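Local atomic coordinates of endo-xylogalacturonan hydrolase A (Aspergillus tubingensis, PDB entry 4C2L), a protein that hydrolyses xylogalacturonan, the xylose-substituted galacturonan of the hairy regions of pectin, as a secreted glycoside hydrolase of family 28. Residues 28-31 with 32-35. Sequence-based numbering, arbitrary orientation.
Sequences STDD and VPAI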
ATOM      1  N   SER A  28      -5.902 -29.819  -7.430  1.00 19.41           N
ATOM      2  CA  SER A  28      -7.047 -29.864  -8.346  1.00 20.53           C
ATOM      3  C   SER A  28      -8.389 -29.817  -7.629  1.00 19.69           C
ATOM      4  O   SER A  28      -9.435 -29.746  -8.279  1.00 21.06           O
ATOM      5  CB  SER A  28      -6.983 -31.102  -9.242  1.00 22.19           C
ATOM      6  OG  SER A  28      -5.935 -30.926 -10.168  1.00 26.59           O
ATOM      7  N   THR A  29      -8.367 -29.887  -6.303  1.00 18.06           N
ATOM      8  CA  THR A  29      -9.599 -29.803  -5.521  1.00 17.55           C
ATOM      9  C   THR A  29      -9.650 -28.489  -4.765  1.00 15.94           C
ATOM     10  O   THR A  29      -8.773 -28.206  -3.951  1.00 15.05           O
ATOM     11  CB  THR A  29      -9.737 -30.987  -4.551  1.00 19.48           C
ATOM     12  OG1 THR A  29      -9.789 -32.193  -5.318  1.00 21.53           O
ATOM     13  CG2 THR A  29     -11.016 -30.869  -3.730  1.00 20.66           C
ATOM     14  N   ASP A  30     -10.689 -27.705  -5.041  1.00 14.11           N
ATOM     15  CA  ASP A  30     -10.853 -26.405  -4.391  1.00 13.52           C
ATOM     16  C   ASP A  30     -11.276 -26.627  -2.930  1.00 13.45           C
ATOM     17  O   ASP A  30     -12.278 -27.304  -2.669  1.00 13.26           O
ATOM     18  CB  ASP A  30     -11.925 -25.619  -5.149  1.00 13.31           C
ATOM     19  CG  ASP A  30     -11.940 -24.151  -4.778  1.00 13.73           C
ATOM     20  OD1 ASP A  30     -11.195 -23.746  -3.856  1.00 13.46           O
ATOM     21  OD2 ASP A  30     -12.689 -23.414  -5.444  1.00 14.41           O
ATOM     22  N   ASP A  31     -10.498 -26.083  -1.980  1.00 12.39           N
ATOM     23  CA  ASP A  31     -10.840 -26.158  -0.560  1.00 12.45           C
ATOM     24  C   ASP A  31     -11.729 -25.020  -0.072  1.00 11.64           C
ATOM     25  O   ASP A  31     -12.168 -25.020   1.081  1.00 11.61           O
ATOM     26  CB  ASP A  31      -9.562 -26.189   0.306  1.00 13.20           C
ATOM     27  CG  ASP A  31      -8.783 -27.487   0.158  1.00 14.41           C
ATOM     28  OD1 ASP A  31      -9.409 -28.565  -0.005  1.00 15.20           O
ATOM     29  OD2 ASP A  31      -7.532 -27.438   0.218  1.00 15.00           O
ATOM     30  N   VAL A  32     -11.980 -24.031  -0.926  1.00 11.11           N
ATOM     31  CA  VAL A  32     -12.783 -22.876  -0.507  1.00 11.39           C
ATOM     32  C   VAL A  32     -14.147 -23.275   0.105  1.00 11.54           C
ATOM     33  O   VAL A  32     -14.506 -22.768   1.153  1.00 11.41           O
ATOM     34  CB  VAL A  32     -12.911 -21.826  -1.633  1.00 11.31           C
ATOM     35  CG1 VAL A  32     -14.000 -20.804  -1.334  1.00 11.65           C
ATOM     36  CG2 VAL A  32     -11.573 -21.108  -1.837  1.00 11.34           C
ATOM     37  N   PRO A  33     -14.885 -24.220  -0.518  1.00 11.70           N
ATOM     38  CA  PRO A  33     -16.182 -24.530   0.124  1.00 11.90           C
ATOM     39  C   PRO A  33     -16.050 -25.082   1.540  1.00 12.02           C
ATOM     40  O   PRO A  33     -16.833 -24.706   2.417  1.00 12.93           O
ATOM     41  CB  PRO A  33     -16.795 -25.571  -0.822  1.00 11.43           C
ATOM     42  CG  PRO A  33     -16.252 -25.165  -2.156  1.00 11.28           C
ATOM     43  CD  PRO A  33     -14.809 -24.772  -1.883  1.00 11.54           C
ATOM     44  N   ALA A  34     -15.066 -25.955   1.764  1.00 12.25           N
ATOM     45  CA  ALA A  34     -14.795 -26.477   3.102  1.00 12.47           C
ATOM     46  C   ALA A  34     -14.466 -25.363   4.084  1.00 12.35           C
ATOM     47  O   ALA A  34     -14.898 -25.402   5.242  1.00 12.08           O
ATOM     48  CB  ALA A  34     -13.659 -27.493   3.072  1.00 12.25           C
ATOM     49  N   ILE A  35     -13.700 -24.376   3.618  1.00 11.96           N
ATOM     50  CA  ILE A  35     -13.330 -23.238   4.449  1.00 12.13           C
ATOM     51  C   ILE A  35     -14.542 -22.358   4.798  1.00 12.19           C
ATOM     52  O   ILE A  35     -14.743 -22.000   5.960  1.00 11.87           O
ATOM     53  CB  ILE A  35     -12.206 -22.409   3.786  1.00 11.79           C
ATOM     54  CG1 ILE A  35     -10.944 -23.271   3.619  1.00 11.97           C
ATOM     55  CG2 ILE A  35     -11.937 -21.139   4.584  1.00 11.69           C
ATOM     56  CD1 ILE A  35      -9.886 -22.677   2.691  1.00 12.61           C
TER
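D30 accepts a hydrogen bond from the backbone of V32 just where the chain turns into helix 32-42: V32 N lies 3.0 Å from D30 OD1, with an N-H...O angle of 165°. The first torsion of D30 sets CG opposite the backbone N (chi1 -166°), which brings OD1 to the V32 amide; the N-H arrives from above the carboxylate plane, 57° out of it. Aspartate suits this capping place because its side chain is just long enough to meet an N-H of the first turn, which has no earlier helical carbonyl to bind. OD1 takes a second bond from N59 N and OD2 pairs with S60 OG, so that the carboxylate also ties the helix start to the chain following strand 55-58.

The next link is made by the backbone: D31 O accepts from I35 N at 3.0 Å, an i to i+4 bond of helical type. D31 turns its own carboxylate away from the helix, toward G24 N and Y57 N, which bond to OD1 and OD2.

Packing surrounds these bonds. V32 CG2, beside its backbone N, comes within 3.3 Å of D30 OD1, while I35 CG1 lies 3.3 Å from D31 O. P33, which has no N-H to offer, fits the first turn well; its CD rests 3.7 Å from D30 O. V32 and I35 also touch L58, their branched aliphatic side chains suiting the buried face against strand 55-58, at the N-terminal end of the family's right-handed parallel beta-helix.

D30 thus both caps the helix start and ties it to residues 59-60, its OD1 gripped by two N-H groups; the helix dipole would probably favour its negative charge. The buried charge of D31 is met instead by two backbone amides, while its carbonyl opens the helical bonding.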